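Local coordinates for integron cassette protein (Vibrio cholerae, PDB 3FY6), which is of unknown function; it is encoded by a mobile integron gene cassette, has a novel fold and probably works as a two-chain assembly, at residues Tyr49-Gln63 with Glu75-Arg89. Numbering follows the deposited sequence.
Sequences YSENQDPEWSEETLQ and EITQNLFQHAWLEWR
Arg89 lays its guanidinium flat over one face of the Tyr49 ring, the planes 9° apart and CZ 3.3 Å from the ring centroid, a parallel cation-pi stack. Its chain, extended from CG to NE, carries the group across the phenol, and NE is hydrogen-bonded to Lys33 O, which helps to hold the plane of the group. Glu51, poorly ordered, lies beyond salt-bridge range of this cation.

The polar centre is Gln82. With CG anti to the backbone N (chi1 172°) and the chain straight beyond it, OE1 reaches Trp57 NE1 at 2.8 Å; the acceptor sits almost in the indole plane and the N-H...O angle is 152°. Water 2 donates to the same oxygen and to Pro55 O, while water 1 accepts from Gln82 NE2 and donates to Asp54 OD2, so both ends of the amide are engaged. At the far end, water 3 donates to Gln63 OE1 and Glu75 OE1.

CH-pi, amide-stacking and apolar contacts make up the rest. Gln78 runs over the Trp57 face, its CG 3.7 Å from the centroid of the six-membered ring and its amide nearly parallel to the indole. Leu62 CD2 stands over the centre of the Phe81 ring, 3.8 Å from its centroid. Pro55 CG meets Trp85 CZ3 at 3.7 Å, and Tyr49 CB approaches Trp85 CH2, also at 3.7 Å; the Trp85 indole nitrogen is bonded to His32 O.

Helix 77-89 packs on one face of the antiparallel sheet, here against its last strand, 53-57, with Trp57 and Trp85 both reaching Met36 of strand 35-40. The chemistry implies a mixed contact: three aromatic faces, those of Tyr49, Trp57 and Phe81, take Arg89, Gln78 and Leu62, while the Gln82 amide is paired largely through solvent.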
ATOM      1  N   TYR A  49       1.681 -23.181   4.960  1.00 23.35           N
ATOM      2  CA  TYR A  49       2.770 -23.233   5.925  1.00 27.52           C
ATOM      3  C   TYR A  49       3.812 -24.268   5.524  1.00 34.50           C
ATOM      4  O   TYR A  49       3.467 -25.358   5.071  1.00 28.82           O
ATOM      5  CB  TYR A  49       2.230 -23.573   7.310  1.00 33.46           C
ATOM      6  CG  TYR A  49       3.301 -23.603   8.374  1.00 38.23           C
ATOM      7  CD1 TYR A  49       3.669 -22.444   9.045  1.00 34.30           C
ATOM      8  CD2 TYR A  49       3.952 -24.786   8.699  1.00 43.15           C
ATOM      9  CE1 TYR A  49       4.650 -22.462  10.016  1.00 43.45           C
ATOM     10  CE2 TYR A  49       4.937 -24.815   9.666  1.00 48.34           C
ATOM     11  CZ  TYR A  49       5.282 -23.648  10.322  1.00 52.04           C
ATOM     12  OH  TYR A  49       6.260 -23.670  11.288  1.00 58.77           O
ATOM     13  N   SER A  50       5.085 -23.927   5.687  1.00 43.03           N
ATOM     14  CA  SER A  50       6.164 -24.896   5.500  1.00 53.29           C
ATOM     15  C   SER A  50       7.117 -24.858   6.692  1.00 56.11           C
ATOM     16  O   SER A  50       7.432 -23.790   7.216  1.00 52.88           O
ATOM     17  CB  SER A  50       6.916 -24.655   4.185  1.00 59.74           C
ATOM     18  OG  SER A  50       7.585 -23.406   4.186  1.00 65.47           O
ATOM     19  N   GLU A  51       7.570 -26.032   7.118  1.00 61.61           N
ATOM     20  CA  GLU A  51       8.348 -26.154   8.347  1.00 66.08           C
ATOM     21  C   GLU A  51       9.607 -25.295   8.398  1.00 61.63           C
ATOM     22  O   GLU A  51       9.924 -24.709   9.433  1.00 58.65           O
ATOM     23  CB  GLU A  51       8.700 -27.617   8.617  1.00 74.70           C
ATOM     24  CG  GLU A  51       7.686 -28.323   9.495  1.00 85.59           C
ATOM     25  CD  GLU A  51       7.534 -27.653  10.853  1.00 93.62           C
ATOM     26  OE1 GLU A  51       8.520 -27.054  11.334  1.00 96.06           O
ATOM     27  OE2 GLU A  51       6.431 -27.724  11.437  1.00 94.97           O
ATOM     28  N   ASN A  52      10.322 -25.212   7.286  1.00 61.18           N
ATOM     29  CA  ASN A  52      11.625 -24.565   7.311  1.00 70.46           C
ATOM     30  C   ASN A  52      11.725 -23.314   6.451  1.00 69.87           C
ATOM     31  O   ASN A  52      12.814 -22.774   6.261  1.00 72.57           O
ATOM     32  CB  ASN A  52      12.713 -25.570   6.930  1.00 79.00           C
ATOM     33  CG  ASN A  52      12.803 -26.722   7.913  1.00 80.66           C
ATOM     34  OD1 ASN A  52      12.956 -26.513   9.119  1.00 79.07           O
ATOM     35  ND2 ASN A  52      12.706 -27.947   7.403  1.00 80.47           N
ATOM     36  N   GLN A  53      10.591 -22.849   5.940  1.00 63.60           N
ATOM     37  CA  GLN A  53      10.587 -21.654   5.110  1.00 62.71           C
ATOM     38  C   GLN A  53       9.378 -20.775   5.387  1.00 48.42           C
ATOM     39  O   GLN A  53       8.402 -21.215   5.994  1.00 44.74           O
ATOM     40  CB  GLN A  53      10.622 -22.026   3.625  1.00 72.79           C
ATOM     41  CG  GLN A  53      11.971 -22.521   3.138  1.00 85.74           C
ATOM     42  CD  GLN A  53      11.980 -22.809   1.648  1.00 95.65           C
ATOM     43  OE1 GLN A  53      10.929 -22.845   1.005  1.00 98.13           O
ATOM     44  NE2 GLN A  53      13.170 -23.016   1.092  1.00 97.01           N
ATOM     45  N   ASP A  54       9.457 -19.527   4.941  1.00 40.79           N
ATOM     46  CA  ASP A  54       8.317 -18.628   4.985  1.00 41.60           C
ATOM     47  C   ASP A  54       7.149 -19.270   4.252  1.00 39.65           C
ATOM     48  O   ASP A  54       7.351 -20.079   3.347  1.00 38.37           O
ATOM     49  CB  ASP A  54       8.664 -17.295   4.325  1.00 45.04           C
ATOM     50  CG  ASP A  54       9.570 -16.438   5.184  1.00 54.27           C
ATOM     51  OD1 ASP A  54       9.905 -16.863   6.312  1.00 53.41           O
ATOM     52  OD2 ASP A  54       9.942 -15.332   4.729  1.00 58.58           O
ATOM     53  N   PRO A  55       5.921 -18.910   4.641  1.00 34.65           N
ATOM     54  CA  PRO A  55       4.731 -19.462   3.990  1.00 32.79           C
ATOM     55  C   PRO A  55       4.789 -19.252   2.483  1.00 32.26           C
ATOM     56  O   PRO A  55       5.316 -18.239   2.025  1.00 29.81           O
ATOM     57  CB  PRO A  55       3.594 -18.644   4.601  1.00 29.01           C
ATOM     58  CG  PRO A  55       4.101 -18.277   5.958  1.00 27.39           C
ATOM     59  CD  PRO A  55       5.579 -18.039   5.780  1.00 31.43           C
ATOM     60  N   GLU A  56       4.269 -20.217   1.730  1.00 32.79           N
ATOM     61  CA  GLU A  56       4.170 -20.101   0.279  1.00 31.71           C
ATOM     62  C   GLU A  56       2.850 -19.426  -0.104  1.00 24.17           C
ATOM     63  O   GLU A  56       1.777 -19.985   0.110  1.00 30.24           O
ATOM     64  CB  GLU A  56       4.241 -21.493  -0.354  1.00 38.26           C
ATOM     65  CG  GLU A  56       4.655 -21.500  -1.819  1.00 59.23           C
ATOM     66  CD  GLU A  56       6.139 -21.231  -2.002  1.00 73.10           C
ATOM     67  OE1 GLU A  56       6.932 -21.620  -1.114  1.00 79.73           O
ATOM     68  OE2 GLU A  56       6.512 -20.631  -3.033  1.00 75.16           O
ATOM     69  N   TRP A  57       2.924 -18.224  -0.665  1.00 24.53           N
ATOM     70  CA  TRP A  57       1.716 -17.498  -1.057  1.00 27.48           C
ATOM     71  C   TRP A  57       1.374 -17.645  -2.534  1.00 26.71           C
ATOM     72  O   TRP A  57       2.258 -17.845  -3.365  1.00 26.01           O
ATOM     73  CB  TRP A  57       1.871 -16.006  -0.756  1.00 27.56           C
ATOM     74  CG  TRP A  57       1.592 -15.626   0.661  1.00 25.80           C
ATOM     75  CD1 TRP A  57       2.491 -15.545   1.682  1.00 23.23           C
ATOM     76  CD2 TRP A  57       0.326 -15.246   1.206  1.00 26.01           C
ATOM     77  NE1 TRP A  57       1.857 -15.156   2.837  1.00 24.98           N
ATOM     78  CE2 TRP A  57       0.528 -14.958   2.569  1.00 28.27           C
ATOM     79  CE3 TRP A  57      -0.964 -15.129   0.673  1.00 24.99           C
ATOM     80  CZ2 TRP A  57      -0.510 -14.559   3.410  1.00 30.99           C
ATOM     81  CZ3 TRP A  57      -1.992 -14.737   1.509  1.00 25.68           C
ATOM     82  CH2 TRP A  57      -1.760 -14.452   2.861  1.00 26.02           C
ATOM     83  N   SER A  58       0.088 -17.516  -2.851  1.00 30.77           N
ATOM     84  CA  SER A  58      -0.363 -17.327  -4.226  1.00 26.33           C
ATOM     85  C   SER A  58       0.363 -16.131  -4.816  1.00 29.09           C
ATOM     86  O   SER A  58       0.699 -15.195  -4.092  1.00 32.80           O
ATOM     87  CB  SER A  58      -1.853 -17.015  -4.234  1.00 34.05           C
ATOM     88  OG  SER A  58      -2.106 -15.881  -3.418  1.00 35.02           O
ATOM     89  N   GLU A  59       0.599 -16.151  -6.122  1.00 25.11           N
ATOM     90  CA  GLU A  59       1.225 -15.019  -6.796  1.00 28.65           C
ATOM     91  C   GLU A  59       0.239 -13.865  -6.988  1.00 30.11           C
ATOM     92  O   GLU A  59       0.638 -12.708  -7.063  1.00 33.39           O
ATOM     93  CB  GLU A  59       1.821 -15.444  -8.142  1.00 34.17           C
ATOM     94  CG  GLU A  59       3.087 -16.268  -8.012  1.00 37.48           C
ATOM     95  CD  GLU A  59       3.504 -16.905  -9.327  1.00 46.82           C
ATOM     96  OE1 GLU A  59       2.725 -16.835 -10.304  1.00 43.78           O
ATOM     97  OE2 GLU A  59       4.611 -17.481  -9.376  1.00 52.40           O
ATOM     98  N   GLU A  60      -1.047 -14.189  -7.087  1.00 27.06           N
ATOM     99  CA  GLU A  60      -2.092 -13.177  -7.011  1.00 31.60           C
ATOM    100  C   GLU A  60      -2.166 -12.732  -5.550  1.00 31.67           C
ATOM    101  O   GLU A  60      -2.531 -13.524  -4.683  1.00 28.62           O
ATOM    102  CB  GLU A  60      -3.430 -13.775  -7.424  1.00 39.40           C
ATOM    103  CG  GLU A  60      -4.493 -12.755  -7.785  1.00 47.52           C
ATOM    104  CD  GLU A  60      -4.330 -12.242  -9.194  1.00 56.85           C
ATOM    105  OE1 GLU A  60      -3.213 -11.805  -9.546  1.00 67.53           O
ATOM    106  OE2 GLU A  60      -5.315 -12.279  -9.956  1.00 57.92           O
ATOM    107  N   THR A  61      -1.796 -11.485  -5.270  1.00 25.60           N
ATOM    108  CA  THR A  61      -1.713 -11.020  -3.886  1.00 26.01           C
ATOM    109  C   THR A  61      -3.055 -10.508  -3.374  1.00 22.14           C
ATOM    110  O   THR A  61      -3.981 -10.261  -4.151  1.00 22.44           O
ATOM    111  CB  THR A  61      -0.682  -9.883  -3.728  1.00 26.69           C
ATOM    112  OG1 THR A  61      -1.119  -8.744  -4.477  1.00 24.39           O
ATOM    113  CG2 THR A  61       0.703 -10.320  -4.210  1.00 26.76           C
ATOM    114  N   LEU A  62      -3.143 -10.339  -2.059  1.00 17.90           N
ATOM    115  CA  LEU A  62      -4.300  -9.721  -1.429  1.00 20.06           C
ATOM    116  C   LEU A  62      -4.543  -8.349  -2.030  1.00 18.72           C
ATOM    117  O   LEU A  62      -5.677  -7.938  -2.264  1.00 22.95           O
ATOM    118  CB  LEU A  62      -4.037  -9.571   0.069  1.00 27.12           C
ATOM    119  CG  LEU A  62      -5.237  -9.125   0.888  1.00 25.98           C
ATOM    120  CD1 LEU A  62      -6.347 -10.147   0.734  1.00 25.22           C
ATOM    121  CD2 LEU A  62      -4.848  -8.968   2.340  1.00 30.71           C
ATOM    122  N   GLN A  63      -3.452  -7.639  -2.283  1.00 21.13           N
ATOM    123  CA  GLN A  63      -3.522  -6.322  -2.881  1.00 26.83           C
ATOM    124  C   GLN A  63      -4.190  -6.393  -4.258  1.00 27.24           C
ATOM    125  O   GLN A  63      -5.051  -5.571  -4.581  1.00 26.08           O
ATOM    126  CB  GLN A  63      -2.113  -5.715  -2.958  1.00 30.27           C
ATOM    127  CG  GLN A  63      -1.493  -5.400  -1.578  1.00 38.25           C
ATOM    128  CD  GLN A  63      -0.922  -6.628  -0.839  1.00 37.57           C
ATOM    129  OE1 GLN A  63      -0.425  -7.576  -1.457  1.00 31.28           O
ATOM    130  NE2 GLN A  63      -0.972  -6.592   0.495  1.00 21.97           N
ATOM    131  N   GLU A  75       0.942  -1.844   1.051  1.00 23.66           N
ATOM    132  CA  GLU A  75       1.554  -3.034   0.465  1.00 26.81           C
ATOM    133  C   GLU A  75       1.844  -4.125   1.510  1.00 29.38           C
ATOM    134  O   GLU A  75       1.842  -5.310   1.191  1.00 28.51           O
ATOM    135  CB  GLU A  75       2.827  -2.652  -0.306  1.00 35.30           C
ATOM    136  CG  GLU A  75       3.876  -3.763  -0.412  1.00 54.16           C
ATOM    137  CD  GLU A  75       3.471  -4.886  -1.360  1.00 62.94           C
ATOM    138  OE1 GLU A  75       2.760  -4.604  -2.350  1.00 68.95           O
ATOM    139  OE2 GLU A  75       3.873  -6.048  -1.120  1.00 59.18           O
ATOM    140  N   ILE A  76       2.077  -3.721   2.757  1.00 23.17           N
ATOM    141  CA  ILE A  76       2.365  -4.668   3.835  1.00 19.39           C
ATOM    142  C   ILE A  76       1.134  -5.437   4.359  1.00 17.26           C
ATOM    143  O   ILE A  76       1.262  -6.316   5.212  1.00 17.21           O
ATOM    144  CB  ILE A  76       3.002  -3.943   5.025  1.00 18.94           C
ATOM    145  CG1 ILE A  76       3.718  -4.943   5.940  1.00 19.75           C
ATOM    146  CG2 ILE A  76       1.938  -3.122   5.778  1.00 13.46           C
ATOM    147  CD1 ILE A  76       4.448  -4.288   7.115  1.00 25.52           C
ATOM    148  N   THR A  77      -0.047  -5.107   3.855  1.00 19.68           N
ATOM    149  CA  THR A  77      -1.287  -5.718   4.350  1.00 16.90           C
ATOM    150  C   THR A  77      -1.261  -7.260   4.368  1.00 20.17           C
ATOM    151  O   THR A  77      -1.654  -7.886   5.344  1.00 22.22           O
ATOM    152  CB  THR A  77      -2.507  -5.216   3.546  1.00 18.99           C
ATOM    153  OG1 THR A  77      -2.574  -3.787   3.649  1.00 21.00           O
ATOM    154  CG2 THR A  77      -3.808  -5.823   4.091  1.00 19.50           C
ATOM    155  N   GLN A  78      -0.799  -7.869   3.286  1.00 19.77           N
ATOM    156  CA  GLN A  78      -0.803  -9.314   3.180  1.00 20.52           C
ATOM    157  C   GLN A  78       0.103  -9.913   4.243  1.00 18.03           C
ATOM    158  O   GLN A  78      -0.211 -10.940   4.840  1.00 14.96           O
ATOM    159  CB  GLN A  78      -0.327  -9.742   1.797  1.00 17.22           C
ATOM    160  CG  GLN A  78      -0.194 -11.235   1.618  1.00 22.98           C
ATOM    161  CD  GLN A  78      -0.068 -11.610   0.152  1.00 28.81           C
ATOM    162  OE1 GLN A  78       0.987 -12.050  -0.304  1.00 34.18           O
ATOM    163  NE2 GLN A  78      -1.136 -11.407  -0.596  1.00 24.75           N
ATOM    164  N   ASN A  79       1.227  -9.244   4.468  1.00 15.52           N
ATOM    165  CA  ASN A  79       2.206  -9.666   5.445  1.00 15.54           C
ATOM    166  C   ASN A  79       1.601  -9.602   6.852  1.00 13.34           C
ATOM    167  O   ASN A  79       1.839 -10.484   7.679  1.00 17.54           O
ATOM    168  CB  ASN A  79       3.470  -8.797   5.333  1.00 15.79           C
ATOM    169  CG  ASN A  79       4.515  -9.152   6.371  1.00 27.99           C
ATOM    170  OD1 ASN A  79       4.584  -8.535   7.428  1.00 36.16           O
ATOM    171  ND2 ASN A  79       5.321 -10.167   6.083  1.00 29.72           N
ATOM    172  N   LEU A  80       0.796  -8.579   7.114  1.00 13.45           N
ATOM    173  CA  LEU A  80       0.057  -8.513   8.387  1.00 15.05           C
ATOM    174  C   LEU A  80      -0.870  -9.713   8.566  1.00 18.81           C
ATOM    175  O   LEU A  80      -0.903 -10.318   9.637  1.00 18.11           O
ATOM    176  CB  LEU A  80      -0.757  -7.228   8.501  1.00 15.77           C
ATOM    177  CG  LEU A  80       0.005  -5.904   8.455  1.00 17.89           C
ATOM    178  CD1 LEU A  80      -0.871  -4.803   9.028  1.00 16.53           C
ATOM    179  CD2 LEU A  80       1.327  -5.993   9.206  1.00 11.64           C
ATOM    180  N   PHE A  81      -1.630 -10.065   7.529  1.00 15.28           N
ATOM    181  CA  PHE A  81      -2.478 -11.255   7.627  1.00 19.08           C
ATOM    182  C   PHE A  81      -1.627 -12.471   7.970  1.00 20.16           C
ATOM    183  O   PHE A  81      -2.000 -13.285   8.815  1.00 19.05           O
ATOM    184  CB  PHE A  81      -3.223 -11.523   6.324  1.00 16.24           C
ATOM    185  CG  PHE A  81      -4.451 -10.676   6.130  1.00 20.11           C
ATOM    186  CD1 PHE A  81      -4.379  -9.291   6.169  1.00 24.05           C
ATOM    187  CD2 PHE A  81      -5.672 -11.270   5.861  1.00 22.95           C
ATOM    188  CE1 PHE A  81      -5.514  -8.512   5.959  1.00 23.74           C
ATOM    189  CE2 PHE A  81      -6.809 -10.504   5.653  1.00 26.09           C
ATOM    190  CZ  PHE A  81      -6.729  -9.121   5.703  1.00 27.17           C
ATOM    191  N   GLN A  82      -0.494 -12.602   7.286  1.00 16.15           N
ATOM    192  CA  GLN A  82       0.399 -13.727   7.525  1.00 13.77           C
ATOM    193  C   GLN A  82       0.819 -13.767   8.991  1.00 18.00           C
ATOM    194  O   GLN A  82       0.857 -14.829   9.606  1.00 17.80           O
ATOM    195  CB  GLN A  82       1.632 -13.641   6.624  1.00 20.85           C
ATOM    196  CG  GLN A  82       2.705 -14.671   6.944  1.00 21.88           C
ATOM    197  CD  GLN A  82       3.907 -14.548   6.019  1.00 25.07           C
ATOM    198  OE1 GLN A  82       3.851 -14.920   4.848  1.00 26.21           O
ATOM    199  NE2 GLN A  82       5.000 -14.035   6.546  1.00 23.06           N
ATOM    200  N   HIS A  83       1.127 -12.602   9.545  1.00 12.71           N
ATOM    201  CA  HIS A  83       1.619 -12.536  10.912  1.00 20.50           C
ATOM    202  C   HIS A  83       0.552 -13.004  11.887  1.00 19.09           C
ATOM    203  O   HIS A  83       0.814 -13.844  12.732  1.00 16.43           O
ATOM    204  CB  HIS A  83       2.088 -11.127  11.277  1.00 15.80           C
ATOM    205  CG  HIS A  83       2.571 -11.002  12.693  1.00 13.92           C
ATOM    206  ND1 HIS A  83       3.628 -11.729  13.186  1.00 15.81           N
ATOM    207  CD2 HIS A  83       2.127 -10.238  13.723  1.00 14.99           C
ATOM    208  CE1 HIS A  83       3.829 -11.414  14.456  1.00 16.69           C
ATOM    209  NE2 HIS A  83       2.931 -10.511  14.807  1.00 13.66           N
ATOM    210  N   ALA A  84      -0.650 -12.458  11.768  1.00 15.80           N
ATOM    211  CA  ALA A  84      -1.731 -12.859  12.653  1.00 18.50           C
ATOM    212  C   ALA A  84      -1.950 -14.372  12.587  1.00 19.06           C
ATOM    213  O   ALA A  84      -2.140 -15.037  13.617  1.00 13.76           O
ATOM    214  CB  ALA A  84      -3.004 -12.115  12.302  1.00 16.70           C
ATOM    215  N   TRP A  85      -1.902 -14.912  11.373  1.00 17.90           N
ATOM    216  CA  TRP A  85      -2.120 -16.337  11.167  1.00 17.95           C
ATOM    217  C   TRP A  85      -1.031 -17.157  11.848  1.00 26.32           C
ATOM    218  O   TRP A  85      -1.330 -18.108  12.576  1.00 21.72           O
ATOM    219  CB  TRP A  85      -2.212 -16.669   9.675  1.00 15.56           C
ATOM    220  CG  TRP A  85      -2.051 -18.128   9.360  1.00 18.39           C
ATOM    221  CD1 TRP A  85      -2.780 -19.164   9.872  1.00 26.09           C
ATOM    222  CD2 TRP A  85      -1.113 -18.708   8.450  1.00 20.24           C
ATOM    223  NE1 TRP A  85      -2.349 -20.356   9.338  1.00 21.05           N
ATOM    224  CE2 TRP A  85      -1.322 -20.103   8.468  1.00 20.55           C
ATOM    225  CE3 TRP A  85      -0.116 -18.183   7.619  1.00 22.37           C
ATOM    226  CZ2 TRP A  85      -0.574 -20.980   7.687  1.00 17.79           C
ATOM    227  CZ3 TRP A  85       0.623 -19.053   6.842  1.00 21.60           C
ATOM    228  CH2 TRP A  85       0.399 -20.438   6.887  1.00 24.02           C
ATOM    229  N   LEU A  86       0.227 -16.781  11.624  1.00 20.70           N
ATOM    230  CA  LEU A  86       1.343 -17.520  12.204  1.00 22.89           C
ATOM    231  C   LEU A  86       1.302 -17.471  13.733  1.00 22.67           C
ATOM    232  O   LEU A  86       1.579 -18.463  14.400  1.00 24.54           O
ATOM    233  CB  LEU A  86       2.682 -17.005  11.681  1.00 23.71           C
ATOM    234  CG  LEU A  86       2.935 -17.258  10.191  1.00 25.75           C
ATOM    235  CD1 LEU A  86       4.298 -16.743   9.796  1.00 28.50           C
ATOM    236  CD2 LEU A  86       2.816 -18.739   9.873  1.00 25.81           C
ATOM    237  N   GLU A  87       0.943 -16.320  14.285  1.00 18.21           N
ATOM    238  CA  GLU A  87       0.828 -16.216  15.736  1.00 26.17           C
ATOM    239  C   GLU A  87      -0.333 -17.059  16.283  1.00 26.84           C
ATOM    240  O   GLU A  87      -0.202 -17.717  17.309  1.00 27.89           O
ATOM    241  CB  GLU A  87       0.706 -14.757  16.148  1.00 22.22           C
ATOM    242  CG  GLU A  87       1.994 -13.988  15.909  1.00 31.49           C
ATOM    243  CD  GLU A  87       3.154 -14.552  16.722  1.00 39.45           C
ATOM    244  OE1 GLU A  87       2.994 -14.730  17.949  1.00 41.01           O
ATOM    245  OE2 GLU A  87       4.223 -14.822  16.135  1.00 43.90           O
ATOM    246  N   TRP A  88      -1.454 -17.059  15.575  1.00 16.70           N
ATOM    247  CA  TRP A  88      -2.610 -17.859  15.964  1.00 21.83           C
ATOM    248  C   TRP A  88      -2.271 -19.335  15.860  1.00 25.77           C
ATOM    249  O   TRP A  88      -2.688 -20.150  16.684  1.00 23.42           O
ATOM    250  CB  TRP A  88      -3.793 -17.541  15.050  1.00 22.18           C
ATOM    251  CG  TRP A  88      -4.931 -18.506  15.149  1.00 21.20           C
ATOM    252  CD1 TRP A  88      -5.997 -18.432  16.001  1.00 25.38           C
ATOM    253  CD2 TRP A  88      -5.136 -19.680  14.350  1.00 23.82           C
ATOM    254  NE1 TRP A  88      -6.848 -19.494  15.788  1.00 24.74           N
ATOM    255  CE2 TRP A  88      -6.345 -20.274  14.781  1.00 27.31           C
ATOM    256  CE3 TRP A  88      -4.417 -20.289  13.315  1.00 18.35           C
ATOM    257  CZ2 TRP A  88      -6.847 -21.446  14.214  1.00 26.57           C
ATOM    258  CZ3 TRP A  88      -4.919 -21.450  12.748  1.00 20.98           C
ATOM    259  CH2 TRP A  88      -6.121 -22.017  13.197  1.00 21.67           C
ATOM    260  N   ARG A  89      -1.506 -19.661  14.831  1.00 22.52           N
ATOM    261  CA  ARG A  89      -1.146 -21.032  14.532  1.00 32.17           C
ATOM    262  C   ARG A  89      -0.457 -21.710  15.714  1.00 35.96           C
ATOM    263  O   ARG A  89      -0.777 -22.849  16.065  1.00 28.57           O
ATOM    264  CB  ARG A  89      -0.229 -21.054  13.314  1.00 36.63           C
ATOM    265  CG  ARG A  89       0.006 -22.429  12.782  1.00 43.25           C
ATOM    266  CD  ARG A  89       1.004 -22.432  11.652  1.00 38.70           C
ATOM    267  NE  ARG A  89       1.429 -23.800  11.399  1.00 41.56           N
ATOM    268  CZ  ARG A  89       2.470 -24.365  11.993  1.00 49.12           C
ATOM    269  NH1 ARG A  89       3.195 -23.664  12.852  1.00 45.45           N
ATOM    270  NH2 ARG A  89       2.790 -25.624  11.721  1.00 53.85           N
TER
HETATM  271  O   HOH W   1       7.391 -13.609   4.489  1.00 48.94           O
HETATM  272  O   HOH W   2       6.016 -15.644   3.094  1.00 41.29           O
HETATM  273  O   HOH W   3       0.933  -6.180  -3.406  1.00 46.49           O